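Local coordinates for protein ketosynthase (Streptomyces sp. MSC090213JE08, PDB 6KXD) that probably extends acyl chains on acyl carrier protein by decarboxylative condensation with malonyl-ACP, as the ketosynthase of a highly reducing type II polyketide synthase, at residues A[16-20]-A[21-25]; A[338-341]-A[342-346]. All blocks are in the same frame, centred on the assembly; numbering follows the deposited sequence.

Interaction 1 of 2, residues A[16-20]-A[21-25]; sequences GVISS and IGTGV
Ser19 OG sits between two backbone groups of the turn that follows it. It donates to Gly22 O at 2.7 Å, in the carbonyl plane and on a lone pair, and accepts the backbone N-H of Ile21, with N to OG at 3.1 Å. The two bonds probably draw OG to its chi1 of 91°, well off the usual staggered value. With an alanine here, Ile21 N and Gly22 O would probably both lose this partner and the turn would be less firmly fixed.

Backbone bonds set the frame. Residues Ser19 to Gly22 form a type I turn closed by a long bond from Gly22 N to Ser19 O (3.3 Å). Farther from the turn, a backbone hydrogen bond joins Gly24 N to Val17 O at 2.7 Å. A water donates to Ser19 O and also binds Thr23 OG1.

Apolar contact is slight: the side chains of Ile18 and Thr23 lie side by side, with CD1 of the isoleucine 3.8 Å from CG2 of the threonine.

The chemistry is thus divided between two residues: the Ser19 hydroxyl satisfies Ile21 N and Gly22 O within the turn, while glycine at Gly22 allows backbone angles at which a CB would be jammed against the preceding carbonyl oxygen.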
ATOM      1  N   GLY A  16     -19.579   0.327  -2.006  1.00 42.58           N
ATOM      2  CA  GLY A  16     -19.511   0.068  -3.391  1.00 42.98           C
ATOM      3  C   GLY A  16     -18.858  -1.275  -3.612  1.00 49.24           C
ATOM      4  O   GLY A  16     -17.813  -1.526  -3.033  1.00 45.23           O
ATOM      5  N   VAL A  17     -19.445  -2.088  -4.494  1.00 45.73           N
ATOM      6  CA  VAL A  17     -19.038  -3.489  -4.692  1.00 46.12           C
ATOM      7  C   VAL A  17     -19.081  -3.848  -6.177  1.00 47.33           C
ATOM      8  O   VAL A  17     -20.136  -3.719  -6.818  1.00 46.39           O
ATOM      9  CB  VAL A  17     -19.942  -4.466  -3.911  1.00 42.90           C
ATOM     10  CG1 VAL A  17     -19.497  -5.910  -4.166  1.00 46.37           C
ATOM     11  CG2 VAL A  17     -20.004  -4.164  -2.430  1.00 48.17           C
ATOM     12  N   ILE A  18     -17.948  -4.352  -6.670  1.00 43.29           N
ATOM     13  CA  ILE A  18     -17.744  -5.043  -7.903  1.00 43.50           C
ATOM     14  C   ILE A  18     -17.178  -6.404  -7.534  1.00 51.83           C
ATOM     15  O   ILE A  18     -16.041  -6.471  -7.125  1.00 49.89           O
ATOM     16  CB  ILE A  18     -16.727  -4.345  -8.820  1.00 52.16           C
ATOM     17  CG1 ILE A  18     -17.123  -2.918  -9.207  1.00 55.46           C
ATOM     18  CG2 ILE A  18     -16.474  -5.204 -10.037  1.00 50.64           C
ATOM     19  CD1 ILE A  18     -18.105  -2.855 -10.339  1.00 64.04           C
ATOM     20  N   SER A  19     -17.946  -7.476  -7.691  1.00 45.12           N
ATOM     21  CA  SER A  19     -17.479  -8.767  -7.190  1.00 44.14           C
ATOM     22  C   SER A  19     -17.966  -9.875  -8.113  1.00 53.78           C
ATOM     23  O   SER A  19     -18.893  -9.677  -8.915  1.00 48.78           O
ATOM     24  CB  SER A  19     -17.946  -8.999  -5.768  1.00 46.42           C
ATOM     25  OG  SER A  19     -19.198  -9.663  -5.737  1.00 48.47           O
ATOM     26  N   SER A  20     -17.354 -11.040  -7.907  1.00 52.38           N
ATOM     27  CA  SER A  20     -17.623 -12.244  -8.645  1.00 53.63           C
ATOM     28  C   SER A  20     -19.019 -12.783  -8.307  1.00 46.31           C
ATOM     29  O   SER A  20     -19.462 -13.631  -9.042  1.00 52.64           O
ATOM     30  CB  SER A  20     -16.539 -13.279  -8.403  1.00 48.93           C
ATOM     31  OG  SER A  20     -16.542 -13.666  -7.044  1.00 48.69           O
ATOM     32  N   ILE A  21     -19.667 -12.307  -7.223  1.00 48.26           N
ATOM     33  CA  ILE A  21     -20.984 -12.765  -6.793  1.00 50.50           C
ATOM     34  C   ILE A  21     -22.011 -11.630  -6.813  1.00 53.02           C
ATOM     35  O   ILE A  21     -23.099 -11.760  -6.189  1.00 50.68           O
ATOM     36  CB  ILE A  21     -20.952 -13.444  -5.409  1.00 49.33           C
ATOM     37  CG1 ILE A  21     -20.720 -12.468  -4.250  1.00 49.73           C
ATOM     38  CG2 ILE A  21     -19.935 -14.574  -5.429  1.00 52.50           C
ATOM     39  CD1 ILE A  21     -20.881 -13.076  -2.892  1.00 50.17           C
ATOM     40  N   GLY A  22     -21.700 -10.526  -7.499  1.00 52.50           N
ATOM     41  CA  GLY A  22     -22.624  -9.417  -7.530  1.00 51.96           C
ATOM     42  C   GLY A  22     -21.950  -8.055  -7.520  1.00 58.22           C
ATOM     43  O   GLY A  22     -20.899  -7.856  -6.908  1.00 47.83           O
ATOM     44  N   THR A  23     -22.606  -7.116  -8.199  1.00 54.80           N
ATOM     45  CA  THR A  23     -22.168  -5.731  -8.405  1.00 51.60           C
ATOM     46  C   THR A  23     -23.231  -4.820  -7.798  1.00 51.92           C
ATOM     47  O   THR A  23     -24.407  -4.937  -8.121  1.00 52.37           O
ATOM     48  CB  THR A  23     -21.946  -5.470  -9.898  1.00 57.44           C
ATOM     49  OG1 THR A  23     -20.825  -6.235 -10.340  1.00 60.99           O
ATOM     50  CG2 THR A  23     -21.716  -4.007 -10.203  1.00 59.23           C
ATOM     51  N   GLY A  24     -22.817  -3.952  -6.879  1.00 47.28           N
ATOM     52  CA  GLY A  24     -23.693  -3.124  -6.095  1.00 49.87           C
ATOM     53  C   GLY A  24     -24.095  -3.801  -4.805  1.00 48.11           C
ATOM     54  O   GLY A  24     -24.039  -5.016  -4.717  1.00 48.31           O
ATOM     55  N   VAL A  25     -24.469  -2.980  -3.820  1.00 52.28           N
ATOM     56  CA  VAL A  25     -24.755  -3.392  -2.471  1.00 59.66           C
ATOM     57  C   VAL A  25     -25.897  -4.425  -2.480  1.00 60.59           C
ATOM     58  O   VAL A  25     -25.885  -5.379  -1.669  1.00 54.67           O
ATOM     59  CB  VAL A  25     -25.057  -2.177  -1.563  1.00 64.53           C
ATOM     60  CG1 VAL A  25     -26.339  -1.446  -1.928  1.00 71.45           C
ATOM     61  CG2 VAL A  25     -25.097  -2.570  -0.099  1.00 70.69           C
TER
HETATM   62  O   HOH W   1     -20.805  -8.866 -10.454  1.00 53.74           O

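Interaction 2 of 2, residues A[338-341]-A[342-346]; sequences MGAA and SALGA
Ala340 O accepts the backbone N-H of Leu344 at 2.8 Å, in a bond that is nearly straight at hydrogen (174°). The same oxygen lies against the base of the leucine side chain, with Leu344 CB at 3.4 Å. One residue on, Gly345 N gives its hydrogen to Ala341 O, also at 2.8 Å.

Leu344 has CG anti to its carbonyl carbon (chi1 -71°), which lays the branch back along the helix until CD1 meets Ala340 CB at 3.9 Å. This is the apolar counterpart of the bond beneath it, a small methyl and a leucine branch one turn apart.

The approach to the helix is held as well: Ala341 N bonds to Met338 O at 2.8 Å, while Gly339 N is tied to Asp198. Ser342 turns its buried OG outward from this turn, to Cys170 O and Asn174 N, so two backbone groups of another part of the chain grip it.

The bonds from Leu344 N and Gly345 N are alpha-helical i to i+4 bonds that here begin helix 341-355. The loop leading into it carries His336, which touches Ala341 and, in its Gly-His-Ser-Met-Gly run, probably corresponds to the second catalytic histidine of the thiolase-like ketosynthases.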
ATOM      1  N   MET A 338      -7.735 -11.087  -3.592  1.00 42.95           N
ATOM      2  CA  MET A 338      -6.451 -10.429  -3.427  1.00 40.86           C
ATOM      3  C   MET A 338      -6.672  -9.106  -2.666  1.00 39.85           C
ATOM      4  O   MET A 338      -7.240  -9.083  -1.542  1.00 43.26           O
ATOM      5  CB  MET A 338      -5.803 -10.267  -4.805  1.00 42.57           C
ATOM      6  CG  MET A 338      -5.601 -11.581  -5.550  1.00 44.00           C
ATOM      7  SD  MET A 338      -4.809 -12.863  -4.483  1.00 49.94           S
ATOM      8  CE  MET A 338      -4.992 -14.272  -5.583  1.00 54.54           C
ATOM      9  N   GLY A 339      -6.274  -7.982  -3.249  1.00 49.68           N
ATOM     10  CA  GLY A 339      -6.337  -6.724  -2.529  1.00 48.53           C
ATOM     11  C   GLY A 339      -7.758  -6.344  -2.191  1.00 45.27           C
ATOM     12  O   GLY A 339      -8.007  -5.646  -1.203  1.00 49.26           O
ATOM     13  N   ALA A 340      -8.712  -6.891  -2.950  1.00 41.82           N
ATOM     14  CA  ALA A 340     -10.105  -6.595  -2.658  1.00 41.89           C
ATOM     15  C   ALA A 340     -10.639  -7.450  -1.504  1.00 39.85           C
ATOM     16  O   ALA A 340     -11.736  -7.192  -0.991  1.00 41.32           O
ATOM     17  CB  ALA A 340     -10.921  -6.807  -3.895  1.00 40.79           C
ATOM     18  N   ALA A 341      -9.906  -8.499  -1.134  1.00 42.60           N
ATOM     19  CA  ALA A 341     -10.504  -9.548  -0.344  1.00 43.07           C
ATOM     20  C   ALA A 341     -11.014  -8.997   0.973  1.00 42.88           C
ATOM     21  O   ALA A 341     -12.180  -9.169   1.264  1.00 41.22           O
ATOM     22  CB  ALA A 341      -9.581 -10.708  -0.157  1.00 42.58           C
ATOM     23  N   SER A 342     -10.169  -8.292   1.736  1.00 38.80           N
ATOM     24  CA  SER A 342     -10.579  -7.858   3.036  1.00 39.11           C
ATOM     25  C   SER A 342     -11.581  -6.703   2.940  1.00 36.06           C
ATOM     26  O   SER A 342     -12.324  -6.498   3.863  1.00 40.53           O
ATOM     27  CB  SER A 342      -9.377  -7.511   3.937  1.00 42.16           C
ATOM     28  OG  SER A 342      -8.444  -6.656   3.297  1.00 42.61           O
ATOM     29  N   ALA A 343     -11.575  -5.945   1.828  1.00 39.81           N
ATOM     30  CA  ALA A 343     -12.499  -4.861   1.652  1.00 39.77           C
ATOM     31  C   ALA A 343     -13.907  -5.428   1.395  1.00 40.47           C
ATOM     32  O   ALA A 343     -14.865  -4.989   2.039  1.00 42.32           O
ATOM     33  CB  ALA A 343     -12.074  -3.969   0.528  1.00 38.23           C
ATOM     34  N   LEU A 344     -13.966  -6.407   0.494  1.00 39.06           N
ATOM     35  CA  LEU A 344     -15.217  -7.178   0.215  1.00 45.58           C
ATOM     36  C   LEU A 344     -15.666  -7.918   1.475  1.00 43.67           C
ATOM     37  O   LEU A 344     -16.825  -7.863   1.810  1.00 44.88           O
ATOM     38  CB  LEU A 344     -15.020  -8.106  -0.978  1.00 43.32           C
ATOM     39  CG  LEU A 344     -14.931  -7.383  -2.321  1.00 42.85           C
ATOM     40  CD1 LEU A 344     -14.472  -8.300  -3.443  1.00 47.32           C
ATOM     41  CD2 LEU A 344     -16.246  -6.668  -2.653  1.00 47.13           C
ATOM     42  N   GLY A 345     -14.730  -8.454   2.262  1.00 44.87           N
ATOM     43  CA  GLY A 345     -15.069  -9.003   3.593  1.00 44.07           C
ATOM     44  C   GLY A 345     -15.645  -7.975   4.538  1.00 43.70           C
ATOM     45  O   GLY A 345     -16.658  -8.229   5.258  1.00 48.22           O
ATOM     46  N   ALA A 346     -15.005  -6.800   4.615  1.00 42.31           N
ATOM     47  CA  ALA A 346     -15.501  -5.733   5.444  1.00 40.87           C
ATOM     48  C   ALA A 346     -16.951  -5.383   5.078  1.00 44.34           C
ATOM     49  O   ALA A 346     -17.757  -5.089   5.966  1.00 44.68           O
ATOM     50  CB  ALA A 346     -14.613  -4.504   5.327  1.00 40.77           C
TER

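Leu344 joins the two contacts, whose centres lie 12 Å apart. One of its branches, CD2, packs on Val17 CG1 at 3.7 Å, while the other, CD1, comes within 4.2 Å of Ser19 CB, so the hairpin of interaction 1 rests on the helical turn of interaction 2. Tyr28 adds a polar tie: it packs against Val17 and Ser19, and its OH bonds to Leu344 O. The N-terminal and C-terminal halves of the ketosynthase thus meet here. Interaction 2 borders the probable active site: Ser342 binds the backbone O of Cys170, which matches the position of the nucleophilic cysteine in related ketosynthases, and Ala341 touches His336, probably a catalytic histidine. Through Leu344 the 16-25 hairpin is joined to that side of the fold.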